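Side-chain contacts in endo-beta-mannanase (Rhizomucor miehei, PDB 4QP0), which probably hydrolyses internal beta-1,4-mannosidic linkages in mannans, galactomannans and glucomannans, as a secreted TIM-barrel enzyme of glycoside hydrolase family 5: residues E220-R225 / D230-G235; E260-G265 / V272-D277; Y294-D299 / A304-W309. All blocks are in the same frame, centred on the assembly; numbering follows the deposited sequence.

Contact 1. Residues E220-R225 / D230-G235; sequences EGFFNR and DYEYNG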
loop_
_atom_site.group_PDB
_atom_site.type_symbol
_atom_site.label_atom_id
_atom_site.label_comp_id
_atom_site.label_asym_id
_atom_site.label_seq_id
_atom_site.Cartn_x
_atom_site.Cartn_y
_atom_site.Cartn_z
ATOM N N GLU A 220 -4.964 5.097 -4.843
ATOM C CA GLU A 220 -5.534 4.355 -5.965
ATOM C C GLU A 220 -5.016 4.849 -7.315
ATOM O O GLU A 220 -5.171 4.162 -8.338
ATOM C CB GLU A 220 -7.062 4.407 -5.924
ATOM C CG GLU A 220 -7.664 3.535 -4.839
ATOM C CD GLU A 220 -8.961 4.092 -4.281
ATOM O OE1 GLU A 220 -8.965 5.238 -3.758
ATOM O OE2 GLU A 220 -9.980 3.371 -4.353
ATOM N N GLY A 221 -4.415 6.039 -7.310
ATOM C CA GLY A 221 -3.793 6.610 -8.500
ATOM C C GLY A 221 -4.693 7.550 -9.262
ATOM O O GLY A 221 -4.497 7.778 -10.454
ATOM N N PHE A 222 -5.672 8.113 -8.564
ATOM C CA PHE A 222 -6.634 9.028 -9.174
ATOM C C PHE A 222 -5.977 10.327 -9.628
ATOM O O PHE A 222 -5.230 10.943 -8.869
ATOM C CB PHE A 222 -7.826 9.289 -8.235
ATOM C CG PHE A 222 -8.634 8.048 -7.904
ATOM C CD1 PHE A 222 -8.603 6.916 -8.737
ATOM C CD2 PHE A 222 -9.434 8.006 -6.767
ATOM C CE1 PHE A 222 -9.338 5.781 -8.425
ATOM C CE2 PHE A 222 -10.183 6.875 -6.462
ATOM C CZ PHE A 222 -10.139 5.765 -7.294
ATOM N N PHE A 223 -6.250 10.711 -10.882
ATOM C CA PHE A 223 -5.706 11.932 -11.491
ATOM C C PHE A 223 -6.549 13.155 -11.193
ATOM O O PHE A 223 -7.698 13.043 -10.775
ATOM C CB PHE A 223 -5.632 11.790 -13.008
ATOM C CG PHE A 223 -4.635 10.784 -13.475
ATOM C CD1 PHE A 223 -3.272 11.067 -13.443
ATOM C CD2 PHE A 223 -5.056 9.555 -13.969
ATOM C CE1 PHE A 223 -2.349 10.134 -13.886
ATOM C CE2 PHE A 223 -4.138 8.622 -14.411
ATOM C CZ PHE A 223 -2.783 8.912 -14.370
ATOM N N ASN A 224 -5.971 14.325 -11.436
ATOM C CA ASN A 224 -6.706 15.579 -11.381
ATOM C C ASN A 224 -6.533 16.333 -12.691
ATOM O O ASN A 224 -6.032 17.460 -12.724
ATOM C CB ASN A 224 -6.271 16.414 -10.172
ATOM C CG ASN A 224 -6.913 17.787 -10.141
ATOM O OD1 ASN A 224 -8.053 17.966 -10.559
ATOM N ND2 ASN A 224 -6.171 18.768 -9.658
ATOM N N ARG A 225 -6.946 15.690 -13.779
ATOM C CA ARG A 225 -6.840 16.288 -15.100
ATOM C C ARG A 225 -8.153 16.969 -15.516
ATOM O O ARG A 225 -9.176 16.309 -15.720
ATOM C CB ARG A 225 -6.363 15.263 -16.132
ATOM C CG ARG A 225 -4.843 15.204 -16.290
ATOM C CD ARG A 225 -4.217 13.979 -15.643
ATOM N NE ARG A 225 -4.060 12.878 -16.590
ATOM C CZ ARG A 225 -2.904 12.300 -16.918
ATOM N NH1 ARG A 225 -1.762 12.692 -16.374
ATOM N NH2 ARG A 225 -2.897 11.302 -17.795
ATOM N N ASP A 230 -14.243 10.635 -16.284
ATOM C CA ASP A 230 -14.514 9.802 -15.115
ATOM C C ASP A 230 -13.989 10.366 -13.805
ATOM O O ASP A 230 -13.145 11.261 -13.796
ATOM C CB ASP A 230 -13.955 8.396 -15.352
ATOM C CG ASP A 230 -14.506 7.762 -16.613
ATOM O OD1 ASP A 230 -15.518 8.277 -17.134
ATOM O OD2 ASP A 230 -13.930 6.758 -17.087
ATOM N N TYR A 231 -14.495 9.815 -12.704
ATOM C CA TYR A 231 -14.126 10.223 -11.345
ATOM C C TYR A 231 -12.638 9.985 -11.059
ATOM O O TYR A 231 -11.998 10.732 -10.308
ATOM C CB TYR A 231 -14.994 9.443 -10.353
ATOM C CG TYR A 231 -14.936 9.896 -8.908
ATOM C CD1 TYR A 231 -15.445 11.130 -8.520
ATOM C CD2 TYR A 231 -14.403 9.060 -7.919
ATOM C CE1 TYR A 231 -15.406 11.533 -7.194
ATOM C CE2 TYR A 231 -14.362 9.451 -6.595
ATOM C CZ TYR A 231 -14.863 10.690 -6.242
ATOM O OH TYR A 231 -14.829 11.082 -4.932
ATOM N N GLU A 232 -12.106 8.945 -11.690
ATOM C CA GLU A 232 -10.730 8.492 -11.522
ATOM C C GLU A 232 -9.704 9.363 -12.267
ATOM O O GLU A 232 -8.499 9.261 -12.014
ATOM C CB GLU A 232 -10.620 7.022 -11.981
ATOM C CG GLU A 232 -11.411 6.025 -11.136
ATOM C CD GLU A 232 -12.913 6.099 -11.369
ATOM O OE1 GLU A 232 -13.339 6.718 -12.373
ATOM O OE2 GLU A 232 -13.672 5.535 -10.547
ATOM N N TYR A 233 -10.180 10.220 -13.171
ATOM C CA TYR A 233 -9.311 11.070 -13.993
ATOM C C TYR A 233 -9.453 12.576 -13.763
ATOM O O TYR A 233 -8.545 13.340 -14.106
ATOM C CB TYR A 233 -9.574 10.804 -15.463
ATOM C CG TYR A 233 -8.971 9.533 -16.000
ATOM C CD1 TYR A 233 -7.666 9.514 -16.472
ATOM C CD2 TYR A 233 -9.716 8.358 -16.067
ATOM C CE1 TYR A 233 -7.105 8.357 -16.981
ATOM C CE2 TYR A 233 -9.167 7.189 -16.587
ATOM C CZ TYR A 233 -7.857 7.199 -17.038
ATOM O OH TYR A 233 -7.293 6.060 -17.553
ATOM N N ASN A 234 -10.580 13.007 -13.199
ATOM C CA ASN A 234 -10.909 14.434 -13.162
ATOM C C ASN A 234 -10.717 15.144 -11.813
ATOM O O ASN A 234 -11.109 16.300 -11.655
ATOM C CB ASN A 234 -12.324 14.679 -13.716
ATOM C CG ASN A 234 -13.427 14.212 -12.779
ATOM O OD1 ASN A 234 -13.225 14.039 -11.570
ATOM N ND2 ASN A 234 -14.613 14.015 -13.338
ATOM N N GLY A 235 -10.126 14.450 -10.851
ATOM C CA GLY A 235 -9.865 15.030 -9.545
ATOM C C GLY A 235 -11.079 15.137 -8.644
ATOM O O GLY A 235 -11.056 15.873 -7.660
#
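Phe223 and Tyr233 run side by side and point the same way, their planes 17° apart but slid along each other until the rings barely overlap. Their centroids are 5.6 Å apart, and the touching is done at one border, where Phe223 CD2 lies 3.6 Å from Tyr233 CD1. On Phe223, CG is anti to the carbonyl carbon (chi1 -67°), and Tyr233 turns likewise, which keeps the two rings alongside. The guanidinium of Arg225 folds back over one face of the Phe223 ring, displaced toward the rim; its NH1 also forms a salt bridge with Asp242. Next along, Phe222 and Glu232 repeat the side-by-side arrangement: the aliphatic part of the glutamate does the touching, with Glu232 CG 3.4 Å from Phe222 CE1, while its carboxylate stands nearly perpendicular to the ring.

Backbone bonds hold this spacing. Phe223 N donates to Glu232 O at 2.9 Å and Arg225 N to Tyr233 O at 2.9 Å, while the bond from Gly235 N to Phe223 O is weak. A single beta bridge pairs Asn224 with Asn234.

Both segments belong to the long loop of the TIM barrel between strand 214-216 and helix 241-245, an excursion closed on itself by that bridge and packed on helix 270-284. Phe223 stacks on His278 and Tyr233 meets Trp274 edge to face, both on this helix, and the Tyr233 hydroxyl bonds its Asp277.

Contact 2. Residues E260-G265 / V272-D277; sequences EAWSKG and VQWIKD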
loop_
_atom_site.group_PDB
_atom_site.type_symbol
_atom_site.label_atom_id
_atom_site.label_comp_id
_atom_site.label_asym_id
_atom_site.label_seq_id
_atom_site.Cartn_x
_atom_site.Cartn_y
_atom_site.Cartn_z
ATOM N N GLU A 260 -14.759 -3.276 -11.187
ATOM C CA GLU A 260 -16.100 -3.614 -10.687
ATOM C C GLU A 260 -16.577 -2.606 -9.648
ATOM O O GLU A 260 -17.709 -2.135 -9.718
ATOM C CB GLU A 260 -16.136 -5.030 -10.114
ATOM C CG GLU A 260 -15.827 -6.112 -11.135
ATOM C CD GLU A 260 -15.695 -7.483 -10.499
ATOM O OE1 GLU A 260 -14.670 -7.744 -9.825
ATOM O OE2 GLU A 260 -16.618 -8.309 -10.675
ATOM N N ALA A 261 -15.700 -2.261 -8.707
ATOM C CA ALA A 261 -16.009 -1.277 -7.671
ATOM C C ALA A 261 -16.255 0.105 -8.258
ATOM O O ALA A 261 -17.011 0.903 -7.700
ATOM C CB ALA A 261 -14.887 -1.215 -6.641
ATOM N N TRP A 262 -15.608 0.380 -9.386
ATOM C CA TRP A 262 -15.669 1.693 -10.013
ATOM C C TRP A 262 -16.628 1.677 -11.160
ATOM O O TRP A 262 -16.836 2.698 -11.830
ATOM C CB TRP A 262 -14.280 2.118 -10.483
ATOM C CG TRP A 262 -13.234 2.120 -9.389
ATOM C CD1 TRP A 262 -13.441 2.096 -8.017
ATOM C CD2 TRP A 262 -11.775 2.166 -9.548
ATOM N NE1 TRP A 262 -12.252 2.107 -7.339
ATOM C CE2 TRP A 262 -11.215 2.155 -8.194
ATOM C CE3 TRP A 262 -10.910 2.203 -10.632
ATOM C CZ2 TRP A 262 -9.848 2.188 -7.960
ATOM C CZ3 TRP A 262 -9.531 2.237 -10.383
ATOM C CH2 TRP A 262 -9.017 2.233 -9.078
ATOM N N SER A 263 -17.230 0.506 -11.377
ATOM C CA SER A 263 -18.160 0.244 -12.483
ATOM C C SER A 263 -17.611 0.642 -13.868
ATOM O O SER A 263 -18.187 1.465 -14.582
ATOM C CB SER A 263 -19.546 0.850 -12.206
ATOM O OG SER A 263 -19.461 2.248 -11.981
ATOM N N LYS A 264 -16.494 0.039 -14.244
ATOM C CA LYS A 264 -15.892 0.345 -15.530
ATOM C C LYS A 264 -15.994 -0.814 -16.505
ATOM O O LYS A 264 -15.469 -0.742 -17.616
ATOM C CB LYS A 264 -14.446 0.798 -15.349
ATOM C CG LYS A 264 -14.319 2.112 -14.593
ATOM C CD LYS A 264 -14.980 3.252 -15.350
ATOM C CE LYS A 264 -14.787 4.569 -14.626
ATOM N NZ LYS A 264 -15.671 4.652 -13.434
ATOM N N GLY A 265 -16.697 -1.865 -16.093
ATOM C CA GLY A 265 -16.911 -3.030 -16.944
ATOM C C GLY A 265 -15.688 -3.922 -16.935
ATOM O O GLY A 265 -14.568 -3.465 -17.187
ATOM N N VAL A 272 -7.223 -1.570 -19.325
ATOM C CA VAL A 272 -5.974 -1.541 -20.058
ATOM C C VAL A 272 -5.538 -0.094 -20.242
ATOM O O VAL A 272 -4.384 0.245 -20.005
ATOM C CB VAL A 272 -6.099 -2.211 -21.435
ATOM C CG1 VAL A 272 -4.852 -1.950 -22.263
ATOM C CG2 VAL A 272 -6.337 -3.705 -21.287
ATOM N N GLN A 273 -6.459 0.759 -20.670
ATOM C CA GLN A 273 -6.161 2.191 -20.803
ATOM C C GLN A 273 -5.676 2.806 -19.483
ATOM O O GLN A 273 -4.826 3.689 -19.489
ATOM C CB GLN A 273 -7.370 2.963 -21.348
ATOM C CG GLN A 273 -7.097 4.434 -21.624
ATOM C CD GLN A 273 -6.390 4.648 -22.949
ATOM O OE1 GLN A 273 -7.007 4.534 -24.005
ATOM N NE2 GLN A 273 -5.101 4.985 -22.899
ATOM N N TRP A 274 -6.205 2.317 -18.366
ATOM C CA TRP A 274 -5.849 2.808 -17.030
ATOM C C TRP A 274 -4.408 2.526 -16.679
ATOM O O TRP A 274 -3.713 3.400 -16.128
ATOM C CB TRP A 274 -6.781 2.162 -16.013
ATOM C CG TRP A 274 -6.608 2.565 -14.566
ATOM C CD1 TRP A 274 -6.227 1.751 -13.505
ATOM C CD2 TRP A 274 -6.863 3.879 -13.960
ATOM N NE1 TRP A 274 -6.217 2.452 -12.325
ATOM C CE2 TRP A 274 -6.580 3.732 -12.525
ATOM C CE3 TRP A 274 -7.270 5.112 -14.440
ATOM C CZ2 TRP A 274 -6.709 4.793 -11.632
ATOM C CZ3 TRP A 274 -7.400 6.177 -13.526
ATOM C CH2 TRP A 274 -7.120 6.015 -12.160
ATOM N N ILE A 275 -3.952 1.308 -16.993
ATOM C CA ILE A 275 -2.559 0.898 -16.779
ATOM C C ILE A 275 -1.631 1.724 -17.672
ATOM O O ILE A 275 -0.713 2.383 -17.180
ATOM C CB ILE A 275 -2.347 -0.621 -17.050
ATOM C CG1 ILE A 275 -3.172 -1.468 -16.077
ATOM C CG2 ILE A 275 -0.870 -1.002 -16.955
ATOM C CD1 ILE A 275 -3.544 -2.833 -16.611
ATOM N N LYS A 276 -1.879 1.680 -18.983
ATOM C CA LYS A 276 -1.117 2.459 -19.966
ATOM C C LYS A 276 -0.956 3.912 -19.503
ATOM O O LYS A 276 0.145 4.466 -19.560
ATOM C CB LYS A 276 -1.797 2.413 -21.339
ATOM C CG LYS A 276 -1.698 1.079 -22.060
ATOM C CD LYS A 276 -2.715 0.958 -23.185
ATOM C CE LYS A 276 -2.166 1.377 -24.538
ATOM N NZ LYS A 276 -2.388 2.817 -24.830
ATOM N N ASP A 277 -2.053 4.516 -19.043
ATOM C CA ASP A 277 -2.035 5.905 -18.545
ATOM C C ASP A 277 -1.076 6.119 -17.376
ATOM O O ASP A 277 -0.408 7.144 -17.309
ATOM C CB ASP A 277 -3.442 6.393 -18.182
ATOM C CG ASP A 277 -4.315 6.649 -19.412
ATOM O OD1 ASP A 277 -3.767 6.728 -20.541
ATOM O OD2 ASP A 277 -5.556 6.761 -19.250
#
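Trp262 directs the edge of its indole toward the face of Trp274, and the two side chains cross at about a right angle. CB of Trp262 already points toward helix 270-284, and a chi1 of -56° places CG beside the backbone N. From CG the indole runs on through CD2 and CE3 to CZ3, the border atom that makes the contact. Trp262 CZ3 sits over the Trp274 face, offset toward the rim. Trp262 CZ3 is 3.8 Å from Trp274 NE1, and Trp274 CE2 and CZ2 are little farther from it. The Trp262 six-membered ring and the Trp274 five-membered ring have planes 77° apart and centroids separated by 5.7 Å, an offset edge-to-face pair. Trp274 NE1 spends its hydrogen on the carbonyl of His256, a bond that helps fix the rotation of the indole.

Behind the ring, the Trp262 carbonyl is gripped twice. Ser263 OG reaches Trp262 O at 2.7 Å and Lys264 NZ reaches it at 2.8 Å, from opposite faces of the carbonyl plane. The lysine chain thus curls back over the turn, where it also makes a cation-pi contact with Trp270.

The loop after strand 253-257 is here packed on helix 270-284, into which it leads, a strand-loop-helix step of the TIM barrel. Trp274 packs on Leu257 of that strand and stacks on Trp270, while Trp262 meets Phe222 of the preceding loop edge to face.

Contact 3. Residues Y294-D299 / A304-W309; sequences YGLSTD and AQYPVW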
loop_
_atom_site.group_PDB
_atom_site.type_symbol
_atom_site.label_atom_id
_atom_site.label_comp_id
_atom_site.label_asym_id
_atom_site.label_seq_id
_atom_site.Cartn_x
_atom_site.Cartn_y
_atom_site.Cartn_z
ATOM N N TYR A 294 -4.500 -4.779 -7.594
ATOM C CA TYR A 294 -5.496 -5.053 -8.621
ATOM C C TYR A 294 -6.251 -6.320 -8.300
ATOM O O TYR A 294 -5.719 -7.214 -7.633
ATOM C CB TYR A 294 -4.912 -5.057 -10.039
ATOM C CG TYR A 294 -3.891 -6.108 -10.339
ATOM C CD1 TYR A 294 -4.256 -7.300 -10.964
ATOM C CD2 TYR A 294 -2.547 -5.897 -10.055
ATOM C CE1 TYR A 294 -3.308 -8.266 -11.273
ATOM C CE2 TYR A 294 -1.595 -6.853 -10.350
ATOM C CZ TYR A 294 -1.976 -8.036 -10.962
ATOM O OH TYR A 294 -1.031 -8.988 -11.252
ATOM N N GLY A 295 -7.502 -6.375 -8.734
ATOM C CA GLY A 295 -8.323 -7.528 -8.431
ATOM C C GLY A 295 -9.581 -7.646 -9.251
ATOM O O GLY A 295 -10.124 -6.649 -9.725
ATOM N N LEU A 296 -10.027 -8.885 -9.420
ATOM C CA LEU A 296 -11.331 -9.190 -9.982
ATOM C C LEU A 296 -12.023 -10.222 -9.090
ATOM O O LEU A 296 -11.365 -11.111 -8.532
ATOM C CB LEU A 296 -11.201 -9.680 -11.428
ATOM C CG LEU A 296 -10.762 -8.592 -12.420
ATOM C CD1 LEU A 296 -10.437 -9.193 -13.779
ATOM C CD2 LEU A 296 -11.807 -7.483 -12.539
ATOM N N SER A 297 -13.343 -10.075 -8.955
ATOM C CA SER A 297 -14.160 -10.831 -7.992
ATOM C C SER A 297 -14.264 -12.334 -8.230
ATOM O O SER A 297 -14.627 -13.077 -7.317
ATOM C CB SER A 297 -15.586 -10.266 -7.937
ATOM O OG SER A 297 -15.586 -8.896 -7.594
ATOM N N THR A 298 -14.001 -12.791 -9.446
ATOM C CA THR A 298 -14.163 -14.218 -9.720
ATOM C C THR A 298 -12.952 -14.812 -10.402
ATOM O O THR A 298 -12.217 -14.123 -11.114
ATOM C CB THR A 298 -15.427 -14.534 -10.559
ATOM O OG1 THR A 298 -15.374 -13.832 -11.806
ATOM C CG2 THR A 298 -16.694 -14.150 -9.811
ATOM N N ASP A 299 -12.760 -16.106 -10.170
ATOM C CA ASP A 299 -11.720 -16.876 -10.823
ATOM C C ASP A 299 -11.794 -16.645 -12.327
ATOM O O ASP A 299 -10.802 -16.266 -12.958
ATOM C CB ASP A 299 -11.910 -18.363 -10.498
ATOM C CG ASP A 299 -10.986 -19.256 -11.289
ATOM O OD1 ASP A 299 -9.789 -19.326 -10.941
ATOM O OD2 ASP A 299 -11.461 -19.882 -12.263
ATOM N N ALA A 304 -9.561 -14.439 -17.334
ATOM C CA ALA A 304 -9.887 -13.659 -18.529
ATOM C C ALA A 304 -9.036 -12.405 -18.689
ATOM O O ALA A 304 -8.520 -12.138 -19.778
ATOM C CB ALA A 304 -11.361 -13.276 -18.519
ATOM N N GLN A 305 -8.897 -11.634 -17.609
ATOM C CA GLN A 305 -8.337 -10.278 -17.716
ATOM C C GLN A 305 -6.924 -10.070 -17.145
ATOM O O GLN A 305 -6.183 -9.218 -17.630
ATOM C CB GLN A 305 -9.316 -9.241 -17.157
ATOM C CG GLN A 305 -10.711 -9.269 -17.786
ATOM C CD GLN A 305 -10.745 -8.902 -19.270
ATOM O OE1 GLN A 305 -11.722 -9.196 -19.960
ATOM N NE2 GLN A 305 -9.690 -8.258 -19.764
ATOM N N TYR A 306 -6.552 -10.845 -16.132
ATOM C CA TYR A 306 -5.191 -10.793 -15.591
ATOM C C TYR A 306 -4.100 -10.947 -16.673
ATOM O O TYR A 306 -3.194 -10.115 -16.733
ATOM C CB TYR A 306 -5.009 -11.804 -14.449
ATOM C CG TYR A 306 -5.585 -11.381 -13.110
ATOM C CD1 TYR A 306 -5.108 -11.935 -11.920
ATOM C CD2 TYR A 306 -6.584 -10.411 -13.023
ATOM C CE1 TYR A 306 -5.624 -11.547 -10.690
ATOM C CE2 TYR A 306 -7.099 -10.024 -11.800
ATOM C CZ TYR A 306 -6.616 -10.593 -10.640
ATOM O OH TYR A 306 -7.141 -10.203 -9.423
ATOM N N PRO A 307 -4.186 -11.982 -17.547
ATOM C CA PRO A 307 -3.161 -12.075 -18.598
ATOM C C PRO A 307 -3.111 -10.836 -19.489
ATOM O O PRO A 307 -2.026 -10.425 -19.921
ATOM C CB PRO A 307 -3.589 -13.304 -19.410
ATOM C CG PRO A 307 -4.339 -14.142 -18.438
ATOM C CD PRO A 307 -5.069 -13.165 -17.554
ATOM N N VAL A 308 -4.275 -10.244 -19.740
ATOM C CA VAL A 308 -4.366 -9.028 -20.538
ATOM C C VAL A 308 -3.675 -7.879 -19.811
ATOM O O VAL A 308 -2.811 -7.212 -20.389
ATOM C CB VAL A 308 -5.837 -8.662 -20.868
ATOM C CG1 VAL A 308 -5.906 -7.441 -21.779
ATOM C CG2 VAL A 308 -6.548 -9.844 -21.521
ATOM N N TRP A 309 -4.043 -7.672 -18.545
ATOM C CA TRP A 309 -3.507 -6.577 -17.731
ATOM C C TRP A 309 -2.031 -6.720 -17.512
ATOM O O TRP A 309 -1.295 -5.732 -17.511
ATOM C CB TRP A 309 -4.173 -6.523 -16.361
ATOM C CG TRP A 309 -5.650 -6.211 -16.337
ATOM C CD1 TRP A 309 -6.486 -5.873 -17.402
ATOM C CD2 TRP A 309 -6.512 -6.154 -15.151
ATOM N NE1 TRP A 309 -7.768 -5.638 -16.965
ATOM C CE2 TRP A 309 -7.849 -5.792 -15.627
ATOM C CE3 TRP A 309 -6.314 -6.368 -13.786
ATOM C CZ2 TRP A 309 -8.921 -5.658 -14.760
ATOM C CZ3 TRP A 309 -7.403 -6.231 -12.926
ATOM C CH2 TRP A 309 -8.670 -5.876 -13.400
#
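Tyr294 turns its edge to the face of Tyr306, Tyr294 CE1 standing over the centre of that ring. The planes are 70° apart and the centroids 5.2 Å, a T-shaped pair. Tyr294 CD1 also lies in the plane of Trp309, at its edge, 3.6 Å from Trp309 CE3. Leu296 comes from the opposite direction to Trp309. Its chi1 of -69° brings Leu296 CG to within 3.6 Å of Trp309 CH2, and the extended chi2 (171°) then helps set the methyls, Leu296 CD1 also reaching Gln305 CB at 3.6 Å.

One polar bond crosses this apolar patch, from Leu296 N to Tyr306 OH at 3.2 Å, with a bent N-H...O geometry. Farther out, Tyr294 OH is held by Gln310 and Asp321, while Thr298, the N-cap, bonds Leu301 N at the start of helix 299-315. Trp309 packs against Ser271 and Ile275 of helix 270-284.

The buried residues Tyr294 to Leu296 thus meet the helix mostly through aromatic and aliphatic carbon. The tyrosine hydroxyl accepts from a buried backbone N-H that would otherwise be costly to cover, tying the loop just after strand 289-294 to the helix that follows it in the barrel.

Overall arrangement
The three contacts follow one another along the chain within the TIM-barrel domain. Contacts 1 and 2 have centres about 11 Å apart and touch directly: Glu232 OE1 lies 3.3 Å from Lys264 NZ, a long and weak ion pair, and Asp230 OD2 packs 3.4 Å from Lys264 CE. Contacts 2 and 3, again about 11 Å between centres, meet where Glu260 OE1 approaches Ser297 OG at 2.7 Å, a probable hydrogen bond, and where Val272 CG2 packs 3.8 Å from Val308 CG1. Contacts 1 and 3 do not touch; their nearest atoms are about 9 Å apart, so contact 2, through its loop and helix 270-284, bridges them.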